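PDB 1VR8: GTP binding regulator from Thermotoga maritima, which is of unknown function but has a fold similar to the Ran-binding protein Mog1p and is named a GTP-binding regulator. Local coordinates for residues F24-R29 against K131-V136; V65-E70 against R113-F118. All coordinates share one frame; numbering follows the deposited sequence.

Contact 1 (F24-R29 against K131-V136); sequences FVLETR and KHVYRV
Leu26 fills the tight part of this contact, with its two methyls divided between successive turns of helix 126-138. Leu26 CD1 lies 4.0 Å from Val133 CG2, and Leu26 CD2 sits 3.9 Å from Val136 CB. Standing anti to its own carbonyl carbon (chi1 -60°), the CG branch leans in toward the helix, where its two methyls meet the branched side chains of the two valines. The same residue, third in the type I turn from Phe24 to Glu27, also gives the one hydrogen bond of the contact: His132 NE2 donates to Leu26 O over 2.8 Å, nearly straight at 160°, with the oxygen close to the imidazole plane.

Packing thins toward the solvent side. Thr28 brings its methyl CG2 obliquely to within 3.6 Å of His132 CE1, while its hydroxyl OG1 bonds to Asp30 N. His132 ND1 meets a glycerol, and Val25 adds one looser touch, CG1 to Val136 CG1 at 4.1 Å. The contact thus ties the connection between helix 19-24 and strand 32-39 to the C-terminal helix, where Val25 and Leu26 also touch Tyr137 and Tyr31 stacks on His132.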
loop_
_atom_site.group_PDB
_atom_site.type_symbol
_atom_site.label_atom_id
_atom_site.label_comp_id
_atom_site.label_asym_id
_atom_site.label_seq_id
_atom_site.Cartn_x
_atom_site.Cartn_y
_atom_site.Cartn_z
ATOM N N PHE A 24 2.046 -11.499 3.416
ATOM C CA PHE A 24 2.630 -12.784 3.037
ATOM C C PHE A 24 2.005 -13.370 1.785
ATOM O O PHE A 24 2.673 -14.045 1.009
ATOM C CB PHE A 24 2.531 -13.786 4.186
ATOM C CG PHE A 24 3.300 -13.375 5.430
ATOM C CD1 PHE A 24 4.639 -13.061 5.362
ATOM C CD2 PHE A 24 2.678 -13.353 6.671
ATOM C CE1 PHE A 24 5.354 -12.674 6.488
ATOM C CE2 PHE A 24 3.400 -12.964 7.832
ATOM C CZ PHE A 24 4.730 -12.631 7.723
ATOM N N VAL A 25 0.730 -13.067 1.536
ATOM C CA VAL A 25 0.063 -13.585 0.345
ATOM C C VAL A 25 0.617 -12.993 -0.971
ATOM O O VAL A 25 0.390 -13.510 -2.055
ATOM C CB VAL A 25 -1.474 -13.356 0.477
ATOM C CG1 VAL A 25 -1.810 -11.931 0.239
ATOM C CG2 VAL A 25 -2.244 -14.275 -0.403
ATOM N N LEU A 26 1.375 -11.902 -0.863
ATOM C CA LEU A 26 1.922 -11.244 -2.059
ATOM C C LEU A 26 3.203 -11.877 -2.581
ATOM O O LEU A 26 3.651 -11.556 -3.678
ATOM C CB LEU A 26 2.198 -9.776 -1.766
ATOM C CG LEU A 26 0.959 -9.007 -1.357
ATOM C CD1 LEU A 26 1.367 -7.624 -0.913
ATOM C CD2 LEU A 26 -0.019 -8.964 -2.515
ATOM N N GLU A 27 3.826 -12.748 -1.802
ATOM C CA GLU A 27 5.089 -13.314 -2.199
ATOM C C GLU A 27 4.894 -14.260 -3.406
ATOM O O GLU A 27 3.909 -14.999 -3.500
ATOM C CB GLU A 27 5.779 -13.973 -0.965
ATOM C CG GLU A 27 7.157 -14.413 -1.240
ATOM C CD GLU A 27 7.941 -14.768 0.003
ATOM O OE1 GLU A 27 7.314 -15.207 1.030
ATOM O OE2 GLU A 27 9.177 -14.663 -0.092
ATOM N N THR A 28 5.813 -14.215 -4.373
ATOM C CA THR A 28 5.866 -15.198 -5.437
ATOM C C THR A 28 7.346 -15.439 -5.703
ATOM O O THR A 28 8.200 -14.819 -5.070
ATOM C CB THR A 28 5.228 -14.720 -6.763
ATOM O OG1 THR A 28 6.043 -13.707 -7.342
ATOM C CG2 THR A 28 3.813 -14.168 -6.582
ATOM N N ARG A 29 7.659 -16.285 -6.671
ATOM C CA ARG A 29 9.064 -16.463 -7.039
ATOM C C ARG A 29 9.688 -15.175 -7.591
ATOM O O ARG A 29 10.890 -15.033 -7.541
ATOM C CB ARG A 29 9.227 -17.620 -8.030
ATOM C CG ARG A 29 8.871 -17.287 -9.472
ATOM N N LYS A 131 0.453 -3.250 -9.474
ATOM C CA LYS A 131 -0.435 -4.049 -10.312
ATOM C C LYS A 131 -0.539 -5.489 -9.798
ATOM O O LYS A 131 -1.607 -6.090 -9.791
ATOM C CB LYS A 131 0.019 -4.042 -11.769
ATOM C CG LYS A 131 -1.013 -4.538 -12.743
ATOM C CD LYS A 131 -2.387 -3.841 -12.554
ATOM C CE LYS A 131 -3.278 -3.959 -13.810
ATOM N NZ LYS A 131 -4.651 -3.353 -13.668
ATOM N N HIS A 132 0.595 -6.034 -9.372
ATOM C CA HIS A 132 0.611 -7.347 -8.701
ATOM C C HIS A 132 -0.299 -7.355 -7.459
ATOM O O HIS A 132 -1.131 -8.249 -7.289
ATOM C CB HIS A 132 2.037 -7.753 -8.336
ATOM C CG HIS A 132 2.112 -8.985 -7.474
ATOM N ND1 HIS A 132 1.716 -10.230 -7.908
ATOM C CD2 HIS A 132 2.550 -9.153 -6.208
ATOM C CE1 HIS A 132 1.893 -11.113 -6.938
ATOM N NE2 HIS A 132 2.406 -10.487 -5.895
ATOM N N VAL A 133 -0.120 -6.377 -6.582
ATOM C CA VAL A 133 -0.926 -6.270 -5.377
ATOM C C VAL A 133 -2.416 -6.184 -5.747
ATOM O O VAL A 133 -3.253 -6.896 -5.185
ATOM C CB VAL A 133 -0.529 -5.046 -4.540
ATOM C CG1 VAL A 133 -1.467 -4.871 -3.392
ATOM C CG2 VAL A 133 0.937 -5.143 -4.035
ATOM N N TYR A 134 -2.745 -5.323 -6.708
ATOM C CA TYR A 134 -4.119 -5.240 -7.213
ATOM C C TYR A 134 -4.693 -6.606 -7.641
ATOM O O TYR A 134 -5.816 -6.970 -7.299
ATOM C CB TYR A 134 -4.150 -4.302 -8.434
ATOM C CG TYR A 134 -4.053 -2.816 -8.151
ATOM C CD1 TYR A 134 -3.872 -2.293 -6.875
ATOM C CD2 TYR A 134 -4.122 -1.929 -9.218
ATOM C CE1 TYR A 134 -3.815 -0.901 -6.676
ATOM C CE2 TYR A 134 -4.048 -0.566 -9.028
ATOM C CZ TYR A 134 -3.897 -0.066 -7.781
ATOM O OH TYR A 134 -3.833 1.303 -7.660
ATOM N N ARG A 135 -3.932 -7.314 -8.459
ATOM C CA ARG A 135 -4.342 -8.604 -8.984
ATOM C C ARG A 135 -4.539 -9.663 -7.882
ATOM O O ARG A 135 -5.525 -10.426 -7.921
ATOM C CB ARG A 135 -3.361 -9.045 -10.042
ATOM C CG ARG A 135 -3.555 -8.200 -11.299
ATOM C CD ARG A 135 -2.527 -8.446 -12.338
ATOM N NE ARG A 135 -2.909 -7.796 -13.589
ATOM C CZ ARG A 135 -2.067 -7.571 -14.589
ATOM N NH1 ARG A 135 -0.774 -7.887 -14.477
ATOM N NH2 ARG A 135 -2.507 -7.011 -15.698
ATOM N N VAL A 136 -3.661 -9.681 -6.884
ATOM C CA VAL A 136 -3.807 -10.680 -5.808
ATOM C C VAL A 136 -5.058 -10.372 -4.977
ATOM O O VAL A 136 -5.889 -11.247 -4.726
ATOM C CB VAL A 136 -2.554 -10.728 -4.934
ATOM C CG1 VAL A 136 -2.758 -11.610 -3.725
ATOM C CG2 VAL A 136 -1.371 -11.202 -5.763
#

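Contact 2 (V65-E70 against R113-F118); sequences VYKGEE and RKNWLF. With AZI (azide ion), chain C.
Tyr66 and Leu117 form the hydrogen-bonded pair of two antiparallel strands. Tyr66 N donates to Leu117 O at 2.9 Å, in the carbonyl plane, and Leu117 N returns a bond to Tyr66 O at 3.0 Å. Beyond the last paired residues, Gly68 N reaches Asn115 O at 2.8 Å, its donor tilted 26° from the carbonyl plane. Gly68 takes a phi of 156°, at which a CB would be jammed against the preceding carbonyl and would also strike Tyr66 OH. That hydroxyl in turn accepts from Glu70 N at the N-cap of helix 71-79. One water donates to both Gly68 O and Lys114 O, bridging the strand end to the type II' turn 113-116.

Apolar packing is concentrated on the face bearing Val65, Lys67, Trp116 and Phe118. In the conformer described here (a second is also modelled), Val65 CG1, anti to the backbone N (chi1 -168°), lies at the indole edge of Trp116 and 3.6 Å from Phe118 CE1. The extended Lys67 chain runs over one face of the same indole, a CH-pi contact with CG 4.0 Å from the six-membered ring centroid, so its aliphatic length covers the aromatic while its amine continues to Tyr17 O. Alongside, Asn115 ND2 approaches Lys67 CE at 3.5 Å and bonds to Glu15 O. On the other face, Tyr66 CD1 meets Leu117 CB at 4.1 Å.

At the turn, Lys114 NZ donates to an azide ion at its N1 over 2.7 Å, an anion probably picked up from the crystallisation liquor; Ile6 N also binds it.

Within the antiparallel sheet, strand 59-67 lies between strands 45-56 and 116-122, and strand 116-122 also pairs with 106-113. Helix 71-79 covers the Tyr66 and Leu117 face, and helix 19-24 packs on Val65, Lys67 and Trp116.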
loop_
_atom_site.group_PDB
_atom_site.type_symbol
_atom_site.label_atom_id
_atom_site.label_comp_id
_atom_site.label_asym_id
_atom_site.label_seq_id
_atom_site.Cartn_x
_atom_site.Cartn_y
_atom_site.Cartn_z
ATOM N N VAL A 65 1.736 -1.130 5.213
ATOM C CA VAL A 65 0.358 -1.555 5.386
ATOM C C VAL A 65 -0.189 -1.109 6.735
ATOM O O VAL A 65 0.460 -1.281 7.775
ATOM C CB VAL A 65 0.207 -3.085 5.425
ATOM C CG1 VAL A 65 -1.287 -3.464 5.311
ATOM C CG2 VAL A 65 1.077 -3.743 4.389
ATOM N N TYR A 66 -1.418 -0.614 6.715
ATOM C CA TYR A 66 -2.171 -0.263 7.905
ATOM C C TYR A 66 -3.566 -0.864 7.770
ATOM O O TYR A 66 -4.174 -0.784 6.695
ATOM C CB TYR A 66 -2.272 1.280 8.067
ATOM C CG TYR A 66 -3.371 1.720 9.020
ATOM C CD1 TYR A 66 -4.698 1.859 8.583
ATOM C CD2 TYR A 66 -3.090 1.984 10.365
ATOM C CE1 TYR A 66 -5.693 2.216 9.458
ATOM C CE2 TYR A 66 -4.099 2.356 11.260
ATOM C CZ TYR A 66 -5.403 2.474 10.782
ATOM O OH TYR A 66 -6.435 2.845 11.626
ATOM N N LYS A 67 -4.058 -1.477 8.846
ATOM C CA LYS A 67 -5.429 -1.965 8.931
ATOM C C LYS A 67 -6.087 -1.259 10.098
ATOM O O LYS A 67 -5.562 -1.270 11.212
ATOM C CB LYS A 67 -5.454 -3.473 9.223
ATOM C CG LYS A 67 -6.856 -4.038 9.302
ATOM C CD LYS A 67 -6.864 -5.529 9.549
ATOM C CE LYS A 67 -8.312 -6.032 9.537
ATOM N NZ LYS A 67 -8.406 -7.431 10.030
ATOM N N GLY A 68 -7.264 -0.701 9.887
ATOM C CA GLY A 68 -7.992 -0.051 10.943
ATOM C C GLY A 68 -8.998 0.994 10.505
ATOM O O GLY A 68 -9.167 1.251 9.316
ATOM N N GLU A 69 -9.640 1.601 11.500
ATOM C CA GLU A 69 -10.743 2.536 11.273
ATOM C C GLU A 69 -10.300 3.926 10.855
ATOM O O GLU A 69 -11.142 4.766 10.510
ATOM C CB GLU A 69 -11.595 2.661 12.537
ATOM C CG GLU A 69 -12.159 1.352 13.064
ATOM N N GLU A 70 -9.004 4.191 10.880
ATOM C CA GLU A 70 -8.504 5.528 10.579
ATOM C C GLU A 70 -7.751 5.593 9.270
ATOM O O GLU A 70 -6.950 6.488 9.076
ATOM C CB GLU A 70 -7.605 6.019 11.705
ATOM C CG GLU A 70 -8.264 6.100 13.041
ATOM C CD GLU A 70 -7.364 6.790 14.060
ATOM O OE1 GLU A 70 -6.263 6.250 14.341
ATOM O OE2 GLU A 70 -7.773 7.871 14.556
ATOM N N ARG A 113 -9.007 2.255 1.200
ATOM C CA ARG A 113 -10.399 1.904 1.014
ATOM C C ARG A 113 -10.806 1.031 2.192
ATOM O O ARG A 113 -9.995 0.257 2.713
ATOM C CB ARG A 113 -10.620 1.200 -0.314
ATOM C CG ARG A 113 -12.110 1.064 -0.711
ATOM C CD ARG A 113 -12.231 0.562 -2.160
ATOM N NE ARG A 113 -13.613 0.515 -2.662
ATOM C CZ ARG A 113 -14.498 -0.452 -2.402
ATOM N NH1 ARG A 113 -14.170 -1.478 -1.626
ATOM N NH2 ARG A 113 -15.724 -0.401 -2.911
ATOM N N LYS A 114 -12.048 1.161 2.609
ATOM C CA LYS A 114 -12.562 0.464 3.780
ATOM C C LYS A 114 -11.588 0.652 4.966
ATOM O O LYS A 114 -11.325 1.783 5.354
ATOM C CB LYS A 114 -12.822 -1.023 3.455
ATOM C CG LYS A 114 -13.887 -1.250 2.354
ATOM C CD LYS A 114 -15.256 -0.765 2.764
ATOM C CE LYS A 114 -16.344 -1.127 1.716
ATOM N NZ LYS A 114 -17.693 -0.635 2.135
ATOM N N ASN A 115 -11.079 -0.453 5.518
ATOM C CA ASN A 115 -10.225 -0.436 6.695
ATOM C C ASN A 115 -8.740 -0.695 6.354
ATOM O O ASN A 115 -7.967 -1.113 7.225
ATOM C CB ASN A 115 -10.716 -1.407 7.773
ATOM C CG ASN A 115 -10.792 -2.854 7.297
ATOM O OD1 ASN A 115 -11.065 -3.116 6.127
ATOM N ND2 ASN A 115 -10.601 -3.804 8.231
ATOM N N TRP A 116 -8.331 -0.369 5.128
ATOM C CA TRP A 116 -6.982 -0.634 4.672
ATOM C C TRP A 116 -6.345 0.609 4.072
ATOM O O TRP A 116 -6.991 1.379 3.353
ATOM C CB TRP A 116 -6.987 -1.732 3.586
ATOM C CG TRP A 116 -7.394 -3.080 4.111
ATOM C CD1 TRP A 116 -8.635 -3.675 4.038
ATOM C CD2 TRP A 116 -6.562 -3.992 4.808
ATOM N NE1 TRP A 116 -8.619 -4.879 4.667
ATOM C CE2 TRP A 116 -7.362 -5.103 5.163
ATOM C CE3 TRP A 116 -5.220 -3.976 5.193
ATOM C CZ2 TRP A 116 -6.847 -6.206 5.845
ATOM C CZ3 TRP A 116 -4.715 -5.065 5.857
ATOM C CH2 TRP A 116 -5.530 -6.167 6.191
ATOM N N LEU A 117 -5.052 0.758 4.328
ATOM C CA LEU A 117 -4.218 1.777 3.694
ATOM C C LEU A 117 -2.918 1.100 3.289
ATOM O O LEU A 117 -2.300 0.428 4.106
ATOM C CB LEU A 117 -3.948 2.914 4.660
ATOM C CG LEU A 117 -2.765 3.841 4.359
ATOM C CD1 LEU A 117 -2.934 4.594 3.083
ATOM C CD2 LEU A 117 -2.602 4.783 5.539
ATOM N N PHE A 118 -2.520 1.289 2.036
ATOM C CA PHE A 118 -1.246 0.756 1.494
ATOM C C PHE A 118 -0.403 1.875 0.947
ATOM O O PHE A 118 -0.939 2.819 0.352
ATOM C CB PHE A 118 -1.540 -0.234 0.360
ATOM C CG PHE A 118 -2.248 -1.486 0.830
ATOM C CD1 PHE A 118 -1.520 -2.520 1.401
ATOM C CD2 PHE A 118 -3.608 -1.592 0.774
ATOM C CE1 PHE A 118 -2.140 -3.648 1.863
ATOM C CE2 PHE A 118 -4.253 -2.724 1.262
ATOM C CZ PHE A 118 -3.512 -3.747 1.801
HETATM N N1 AZI C . -19.266 -1.004 -0.083
HETATM N N2 AZI C . -20.319 -0.532 -0.413
HETATM N N3 AZI C . -21.245 -0.253 -1.129
HETATM O O HOH W 1 -10.895 2.840 7.758
#

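Contact 2 is the more buried of the two, a pairing of strands within the sheet held by repeated backbone hydrogen bonds and by side chains on both faces. Contact 1 lies farther from the centre of the chain and joins a loop to a helix; a single side-chain-to-backbone bond and a small aliphatic cluster serve there in place of strand pairing. Their centres are 18 Å apart and they do not touch, yet they share neighbours: helix 19-24 packs on contact 2 and leads into 24-29, while strand 116-122 runs on toward helix 126-138. Tyr137 of that helix meets both Leu26 of contact 1 and Phe118 of contact 2.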